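Side-chain contacts in dnab-like replicative helicase (Bacillus phage SPP1, PDB 3BH0), which probably unwinds duplex DNA in the 5'-to-3' direction by ATP hydrolysis during phage replication, with this chain forming its C-terminal ATPase domain: residues D59-G64 / V281-H286; L86-N91 / I259-Y264; N100-E105 / N165-K170. All coordinates share one frame; numbering follows the deposited sequence.

Interaction 1. Residues D59-G64 / V281-H286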
# COMPACT_ATOMS: atom_id res chain seq x y z
N ASP A 59 -6.49 7.87 -7.80
CA ASP A 59 -7.60 7.07 -8.31
C ASP A 59 -8.09 7.60 -9.67
O ASP A 59 -8.54 6.82 -10.50
CB ASP A 59 -8.75 7.02 -7.28
CG ASP A 59 -8.32 6.38 -5.97
OD1 ASP A 59 -7.28 5.70 -5.95
OD2 ASP A 59 -9.02 6.56 -4.95
N ARG A 60 -7.97 8.90 -9.89
CA ARG A 60 -8.24 9.48 -11.21
C ARG A 60 -7.33 8.87 -12.27
O ARG A 60 -7.80 8.52 -13.36
CB ARG A 60 -8.09 11.01 -11.19
CG ARG A 60 -8.97 11.74 -12.21
CD ARG A 60 -8.82 13.28 -12.13
NE ARG A 60 -7.70 13.79 -12.95
CZ ARG A 60 -7.44 15.08 -13.19
NH1 ARG A 60 -8.21 16.05 -12.69
NH2 ARG A 60 -6.40 15.41 -13.95
N MET A 61 -6.04 8.73 -11.95
CA MET A 61 -5.08 8.16 -12.91
C MET A 61 -5.28 6.66 -13.14
O MET A 61 -5.18 6.20 -14.29
CB MET A 61 -3.64 8.42 -12.44
CG MET A 61 -3.24 9.89 -12.33
SD MET A 61 -1.59 10.09 -11.60
CE MET A 61 -0.55 9.74 -13.01
N THR A 62 -5.56 5.92 -12.07
CA THR A 62 -5.64 4.46 -12.11
C THR A 62 -7.06 3.93 -12.36
O THR A 62 -7.22 2.87 -12.96
CB THR A 62 -5.11 3.81 -10.81
OG1 THR A 62 -5.95 4.18 -9.71
CG2 THR A 62 -3.65 4.20 -10.54
N TYR A 63 -8.06 4.69 -11.90
CA TYR A 63 -9.47 4.28 -11.86
C TYR A 63 -9.72 3.19 -10.82
O TYR A 63 -10.71 2.45 -10.89
CB TYR A 63 -10.07 3.97 -13.26
CG TYR A 63 -10.43 5.26 -14.01
CD1 TYR A 63 -9.61 5.75 -15.02
CD2 TYR A 63 -11.56 6.01 -13.64
CE1 TYR A 63 -9.92 6.94 -15.68
CE2 TYR A 63 -11.87 7.20 -14.30
CZ TYR A 63 -11.05 7.66 -15.32
OH TYR A 63 -11.35 8.84 -15.96
N GLY A 64 -8.82 3.13 -9.84
CA GLY A 64 -8.84 2.12 -8.78
C GLY A 64 -7.91 0.97 -9.08
O GLY A 64 -7.49 0.77 -10.23
N VAL A 281 3.40 11.62 -4.38
CA VAL A 281 3.29 10.26 -4.85
C VAL A 281 3.68 10.26 -6.33
O VAL A 281 2.93 10.74 -7.18
CB VAL A 281 1.87 9.71 -4.65
CG1 VAL A 281 1.78 8.28 -5.12
CG2 VAL A 281 1.48 9.80 -3.18
N ILE A 282 4.87 9.76 -6.61
CA ILE A 282 5.34 9.68 -7.99
C ILE A 282 5.02 8.31 -8.56
O ILE A 282 5.62 7.31 -8.16
CB ILE A 282 6.87 9.93 -8.09
CG1 ILE A 282 7.27 11.14 -7.25
CG2 ILE A 282 7.29 10.07 -9.55
CD1 ILE A 282 8.79 11.30 -7.06
N ILE A 283 4.06 8.27 -9.49
CA ILE A 283 3.72 7.07 -10.27
C ILE A 283 4.79 6.89 -11.35
O ILE A 283 4.77 7.55 -12.38
CB ILE A 283 2.30 7.20 -10.91
CG1 ILE A 283 1.20 7.20 -9.85
CG2 ILE A 283 2.01 6.04 -11.85
CD1 ILE A 283 0.96 8.54 -9.13
N ALA A 284 5.76 6.01 -11.09
CA ALA A 284 6.91 5.85 -11.99
C ALA A 284 6.65 4.79 -13.06
O ALA A 284 7.31 4.76 -14.09
CB ALA A 284 8.14 5.50 -11.20
N LYS A 285 5.66 3.93 -12.80
CA LYS A 285 5.23 2.93 -13.75
C LYS A 285 3.74 2.75 -13.64
O LYS A 285 3.17 2.67 -12.54
CB LYS A 285 5.94 1.59 -13.54
CG LYS A 285 5.67 0.64 -14.68
CD LYS A 285 6.13 -0.77 -14.39
CE LYS A 285 5.76 -1.69 -15.58
NZ LYS A 285 5.88 -3.09 -15.20
N HIS A 286 3.10 2.70 -14.81
CA HIS A 286 1.68 2.47 -14.90
C HIS A 286 1.37 1.72 -16.20
O HIS A 286 1.43 2.29 -17.30
CB HIS A 286 0.92 3.80 -14.82
CG HIS A 286 -0.53 3.63 -14.53
ND1 HIS A 286 -1.36 4.68 -14.22
CD2 HIS A 286 -1.31 2.52 -14.50
CE1 HIS A 286 -2.59 4.23 -14.01
NE2 HIS A 286 -2.58 2.92 -14.18
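The imidazole of His286 reaches edge-on to the C-terminal turn of helix 56-62 at Met61 and Thr62, joining this short helix to strand 278-286 of the central sheet in the RecA-like ATPase domain. Its CE1 corner leads: His286 CE1 lies 3.3 Å from Met61 O and 3.6 Å from Thr62 CA, with both of these backbone atoms near the ring plane. The side chains of Thr62 and His286 run roughly perpendicular, and the methyl Thr62 CG2 comes within 3.6 Å of His286 CE1. The ring points at the helix because CG stands anti to the backbone N of His286 (chi1 -164°). On the same ring, ND1 is hydrogen-bonded to Pro290 O, which restrains its rotation.

A second, apolar touch lies beside the first. Met61 and Ile283 extend toward each other and meet end to end, Met61 SD resting 3.9 Å from Ile283 CD1. Met61 also packs on Val294 of the next strand, while Thr62 touches Ile259 on the other neighbour of strand 278-286, so the helix end spans three adjacent strands.

No hydrogen bond crosses between the two segments. The polar end of Thr62 serves the helix terminus instead: its hydroxyl is bonded to Leu58 O, and in an ST turn Thr62 OG1 accepts from Gly64 N at 3.1 Å, with a bent N-H...O angle of 146°.

Interaction 2. Residues L86-N91 / I259-Y264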
# COMPACT_ATOMS: atom_id res chain seq x y z
N LEU A 86 -0.92 2.47 5.51
CA LEU A 86 -2.02 2.28 6.47
C LEU A 86 -3.19 3.18 6.15
O LEU A 86 -4.35 2.79 6.31
CB LEU A 86 -1.57 2.44 7.93
CG LEU A 86 -0.64 1.33 8.48
CD1 LEU A 86 0.03 1.77 9.74
CD2 LEU A 86 -1.33 -0.01 8.70
N LYS A 87 -2.90 4.38 5.66
CA LYS A 87 -3.94 5.31 5.28
C LYS A 87 -4.81 4.62 4.23
O LYS A 87 -6.00 4.42 4.44
CB LYS A 87 -3.33 6.62 4.81
CG LYS A 87 -4.31 7.68 4.36
CD LYS A 87 -5.23 8.12 5.48
CE LYS A 87 -6.31 9.02 4.92
NZ LYS A 87 -7.12 9.59 6.04
N GLN A 88 -4.17 4.22 3.13
CA GLN A 88 -4.78 3.39 2.09
C GLN A 88 -5.55 2.19 2.63
O GLN A 88 -6.70 1.98 2.25
CB GLN A 88 -3.74 2.91 1.08
CG GLN A 88 -3.18 4.01 0.22
CD GLN A 88 -2.69 3.54 -1.13
OE1 GLN A 88 -1.68 4.03 -1.64
NE2 GLN A 88 -3.40 2.59 -1.73
N ALA A 89 -4.93 1.41 3.51
CA ALA A 89 -5.59 0.23 4.06
C ALA A 89 -6.96 0.57 4.63
O ALA A 89 -7.93 -0.15 4.41
CB ALA A 89 -4.72 -0.43 5.11
N LYS A 90 -7.04 1.68 5.36
CA LYS A 90 -8.27 2.05 6.03
C LYS A 90 -9.29 2.59 5.04
O LYS A 90 -10.48 2.33 5.18
CB LYS A 90 -7.99 3.04 7.16
CG LYS A 90 -9.03 3.01 8.30
CD LYS A 90 -9.95 4.20 8.21
CE LYS A 90 -11.08 4.13 9.22
NZ LYS A 90 -11.80 5.46 9.21
N ASN A 91 -8.80 3.34 4.05
CA ASN A 91 -9.61 3.87 2.96
C ASN A 91 -10.29 2.80 2.12
O ASN A 91 -11.45 2.95 1.71
CB ASN A 91 -8.75 4.73 2.05
CG ASN A 91 -8.53 6.11 2.58
OD1 ASN A 91 -9.16 6.52 3.56
ND2 ASN A 91 -7.65 6.86 1.93
N ILE A 259 1.82 -1.17 -11.14
CA ILE A 259 1.90 0.17 -10.60
C ILE A 259 3.06 0.29 -9.61
O ILE A 259 3.24 -0.56 -8.73
CB ILE A 259 0.57 0.60 -9.96
CG1 ILE A 259 -0.57 0.45 -10.98
CG2 ILE A 259 0.66 2.05 -9.46
CD1 ILE A 259 -1.99 0.64 -10.44
N ILE A 260 3.86 1.33 -9.78
CA ILE A 260 4.91 1.65 -8.85
C ILE A 260 4.75 3.08 -8.39
O ILE A 260 4.90 4.03 -9.17
CB ILE A 260 6.31 1.43 -9.46
CG1 ILE A 260 6.48 -0.03 -9.89
CG2 ILE A 260 7.42 1.90 -8.47
CD1 ILE A 260 7.79 -0.34 -10.65
N GLU A 261 4.41 3.25 -7.13
CA GLU A 261 4.33 4.57 -6.57
C GLU A 261 5.48 4.85 -5.61
O GLU A 261 5.65 4.17 -4.61
CB GLU A 261 2.95 4.84 -5.97
CG GLU A 261 2.27 3.65 -5.38
CD GLU A 261 0.76 3.81 -5.26
OE1 GLU A 261 0.08 3.64 -6.28
OE2 GLU A 261 0.25 4.06 -4.16
N PHE A 262 6.31 5.83 -5.98
CA PHE A 262 7.36 6.34 -5.12
C PHE A 262 6.81 7.46 -4.25
O PHE A 262 5.91 8.20 -4.67
CB PHE A 262 8.52 6.90 -5.94
CG PHE A 262 9.29 5.87 -6.72
CD1 PHE A 262 9.67 4.67 -6.15
CD2 PHE A 262 9.70 6.14 -8.02
CE1 PHE A 262 10.41 3.73 -6.88
CE2 PHE A 262 10.45 5.22 -8.76
CZ PHE A 262 10.80 4.01 -8.19
N LEU A 263 7.33 7.56 -3.03
CA LEU A 263 7.05 8.68 -2.14
C LEU A 263 8.30 9.52 -1.97
O LEU A 263 9.40 9.00 -1.81
CB LEU A 263 6.54 8.20 -0.79
CG LEU A 263 5.07 7.85 -0.53
CD1 LEU A 263 4.21 7.61 -1.77
CD2 LEU A 263 5.02 6.63 0.34
N TYR A 264 8.13 10.83 -2.00
CA TYR A 264 9.20 11.77 -1.79
C TYR A 264 8.65 12.91 -0.97
O TYR A 264 7.61 13.47 -1.31
CB TYR A 264 9.72 12.26 -3.13
CG TYR A 264 10.78 13.32 -3.06
CD1 TYR A 264 12.10 12.99 -2.77
CD2 TYR A 264 10.47 14.66 -3.31
CE1 TYR A 264 13.08 13.97 -2.72
CE2 TYR A 264 11.44 15.64 -3.25
CZ TYR A 264 12.74 15.29 -2.96
OH TYR A 264 13.71 16.26 -2.91
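Gln88 and Glu261 face each other from opposite directions, the amide from helix 81-93 and the carboxylate from strand 259-265, and this one polar meeting is the whole of the contact between 86-91 and 259-264. As modelled, Gln88 OE1 and Glu261 OE2 are 3.2 Å apart, and the amide and carboxylate planes are turned 43° against each other. The backbones stay well separated, with the CA atoms of Gln88 and Glu261 12.6 Å apart, so both chains must run nearly straight to meet. Gln88 does so with CG anti to its carbonyl carbon and an extended stem beyond; in Glu261 an unusual chi1 of 32° precedes a similarly extended stem.

Polar support for the pair comes from Tyr65, whose hydroxyl is hydrogen-bonded to Glu261 OE1, while OE2 is the oxygen that meets Gln88. Among apolar neighbours, Glu261 also touches Ile73 and Val281 of its two adjacent strands, and Gln88 touches Phe55.

Regular backbone bonds hold each element: in the helix Lys90 N to Leu86 O at 3.1 Å and Asn91 N to Lys87 O at 3.0 Å, while in the sheet Glu261 pairs with Leu72 and Ala74 of strand 70-74. That strand leads into helix 81-93 through what is probably the Walker A P-loop.

An amide oxygen this close to a carboxylate oxygen in a buried place would probably be unfavourable, consistent with an amide turned over in the model; turned back, its NH2 would face the carboxylate and might give a hydrogen bond between helix and sheet.

Interaction 3. Residues N100-E105 / N165-K170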
# COMPACT_ATOMS: atom_id res chain seq x y z
N ASN A 100 -5.84 -7.45 3.95
CA ASN A 100 -4.95 -8.33 4.67
C ASN A 100 -3.58 -7.67 4.75
O ASN A 100 -2.88 -7.55 3.75
CB ASN A 100 -4.80 -9.67 3.95
CG ASN A 100 -5.89 -10.68 4.30
OD1 ASN A 100 -6.84 -10.38 5.02
ND2 ASN A 100 -5.74 -11.90 3.78
N LEU A 101 -3.22 -7.22 5.94
CA LEU A 101 -1.93 -6.58 6.14
C LEU A 101 -0.93 -7.57 6.70
O LEU A 101 -1.11 -8.09 7.81
CB LEU A 101 -2.05 -5.36 7.04
CG LEU A 101 -0.75 -4.83 7.64
CD1 LEU A 101 0.27 -4.33 6.59
CD2 LEU A 101 -1.06 -3.74 8.69
N HIS A 102 0.11 -7.85 5.92
CA HIS A 102 1.16 -8.73 6.35
C HIS A 102 2.32 -7.87 6.83
O HIS A 102 3.07 -7.29 6.04
CB HIS A 102 1.54 -9.70 5.23
CG HIS A 102 0.48 -10.70 4.94
ND1 HIS A 102 -0.65 -10.41 4.20
CD2 HIS A 102 0.35 -12.00 5.32
CE1 HIS A 102 -1.42 -11.48 4.13
NE2 HIS A 102 -0.84 -12.45 4.80
N SER A 103 2.42 -7.75 8.16
CA SER A 103 3.36 -6.83 8.76
C SER A 103 4.51 -7.58 9.44
O SER A 103 4.37 -8.15 10.51
CB SER A 103 2.65 -5.86 9.70
OG SER A 103 2.70 -6.27 11.03
N LEU A 104 5.64 -7.56 8.75
CA LEU A 104 6.78 -8.36 9.08
C LEU A 104 7.73 -7.56 9.97
O LEU A 104 8.56 -8.11 10.70
CB LEU A 104 7.46 -8.78 7.79
CG LEU A 104 6.63 -9.81 7.01
CD1 LEU A 104 6.31 -9.30 5.63
CD2 LEU A 104 7.44 -11.09 6.91
N GLU A 105 7.56 -6.25 9.91
CA GLU A 105 8.34 -5.30 10.66
C GLU A 105 7.75 -5.11 12.07
O GLU A 105 8.48 -5.10 13.05
CB GLU A 105 8.36 -3.97 9.87
CG GLU A 105 9.29 -2.92 10.41
CD GLU A 105 10.67 -2.91 9.74
OE1 GLU A 105 11.55 -3.76 10.10
OE2 GLU A 105 10.88 -2.02 8.87
N ASN A 165 4.52 -18.17 -0.23
CA ASN A 165 3.75 -19.38 -0.05
C ASN A 165 2.84 -19.26 1.16
O ASN A 165 1.63 -19.50 1.07
CB ASN A 165 4.70 -20.56 0.11
CG ASN A 165 4.11 -21.84 -0.41
OD1 ASN A 165 3.27 -22.47 0.26
ND2 ASN A 165 4.53 -22.25 -1.61
N TYR A 166 3.43 -18.84 2.28
CA TYR A 166 2.69 -18.58 3.50
C TYR A 166 1.56 -17.59 3.27
O TYR A 166 0.46 -17.78 3.76
CB TYR A 166 3.65 -18.08 4.59
CG TYR A 166 2.97 -17.67 5.87
CD1 TYR A 166 2.87 -18.55 6.94
CD2 TYR A 166 2.41 -16.39 6.01
CE1 TYR A 166 2.22 -18.16 8.13
CE2 TYR A 166 1.77 -16.00 7.17
CZ TYR A 166 1.69 -16.88 8.22
OH TYR A 166 1.04 -16.48 9.37
N ILE A 167 1.83 -16.54 2.50
CA ILE A 167 0.84 -15.48 2.27
C ILE A 167 -0.25 -15.93 1.32
O ILE A 167 -1.42 -15.55 1.47
CB ILE A 167 1.52 -14.17 1.77
CG1 ILE A 167 2.45 -13.61 2.86
CG2 ILE A 167 0.47 -13.15 1.30
CD1 ILE A 167 3.22 -12.37 2.48
N TRP A 168 0.14 -16.74 0.33
CA TRP A 168 -0.77 -17.44 -0.57
C TRP A 168 -1.85 -18.16 0.21
O TRP A 168 -3.04 -17.97 -0.02
CB TRP A 168 0.01 -18.48 -1.40
CG TRP A 168 -0.72 -18.91 -2.64
CD1 TRP A 168 -1.91 -19.58 -2.70
CD2 TRP A 168 -0.30 -18.70 -3.99
NE1 TRP A 168 -2.26 -19.79 -4.01
CE2 TRP A 168 -1.30 -19.25 -4.83
CE3 TRP A 168 0.82 -18.09 -4.58
CZ2 TRP A 168 -1.21 -19.23 -6.24
CZ3 TRP A 168 0.92 -18.07 -5.98
CH2 TRP A 168 -0.10 -18.64 -6.80
N SER A 169 -1.40 -19.00 1.14
CA SER A 169 -2.29 -19.74 2.02
C SER A 169 -3.34 -18.87 2.73
O SER A 169 -4.53 -19.19 2.73
CB SER A 169 -1.45 -20.52 3.03
OG SER A 169 -2.28 -21.33 3.84
N LYS A 170 -2.89 -17.74 3.29
CA LYS A 170 -3.76 -16.83 4.04
C LYS A 170 -4.74 -16.06 3.17
O LYS A 170 -5.87 -15.81 3.57
CB LYS A 170 -2.93 -15.87 4.88
CG LYS A 170 -1.91 -16.57 5.77
CD LYS A 170 -2.57 -17.29 6.96
CE LYS A 170 -1.56 -18.15 7.67
NZ LYS A 170 -2.03 -18.59 9.02
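Asn100 begins the contact: the end of its side chain lies near Lys170 O, which accepts a hydrogen bond from Thr174 OG1 one turn further along the helix. Strand 100-103 and helix 165-170 run nearly antiparallel here, at 155°, with their axes 10.8 Å apart at closest approach.

Two residues on, His102 carries most of the interface. Ile167 covers one face of its imidazole, and the methyl CG2 makes a CH-pi contact there: Ile167 CG2 is 3.9 Å from the centroid of the His102 ring and only 17° off the ring normal. His102 and Ile167 pass alongside in opposite senses, and Ile167 CG1 also comes 3.6 Å from His102 CD2. Having CG2 anti to the backbone N and CG1 anti to the carbonyl carbon (chi1 -64°), Ile167 can lay both branches along the ring. At the ring edge Lys170 CB approaches His102 NE2 to 4.0 Å; the lysine chain then bends beyond CG and carries its amine away from the strand. Phe157 of strand 154-157 stacks with the same imidazole.

Helix 164-176 connects the parallel strands 154-157 and 183-188, which flank strand 98-103 on its two sides. It is thus the helix of a beta-alpha-beta crossover packed over the strand that the connection skips, an arrangement characteristic of the RecA-like P-loop NTPase core.

In the fold
All three contacts attach helices to one mixed sheet in the DnaB-type ATPase domain. Along the chain they are nested: interaction 3 lies within the loop closed by interaction 2, which lies within that of interaction 1. Interactions 1 and 2 have centres 10 Å apart and use neighbouring antiparallel strands, 278-286 and 259-265, probably hydrogen-bonded from Ile282 N to Phe262 O and from Ala284 N to Ile260 O. Interaction 3, centred about 18 Å from interaction 2 and 24 Å from interaction 1, belongs to the parallel part. Leu86 packs on Leu101 to join interactions 2 and 3. Helix 81-93, which probably follows the P-loop, thus touches both the late strand of interaction 2 and the early strand of interaction 3.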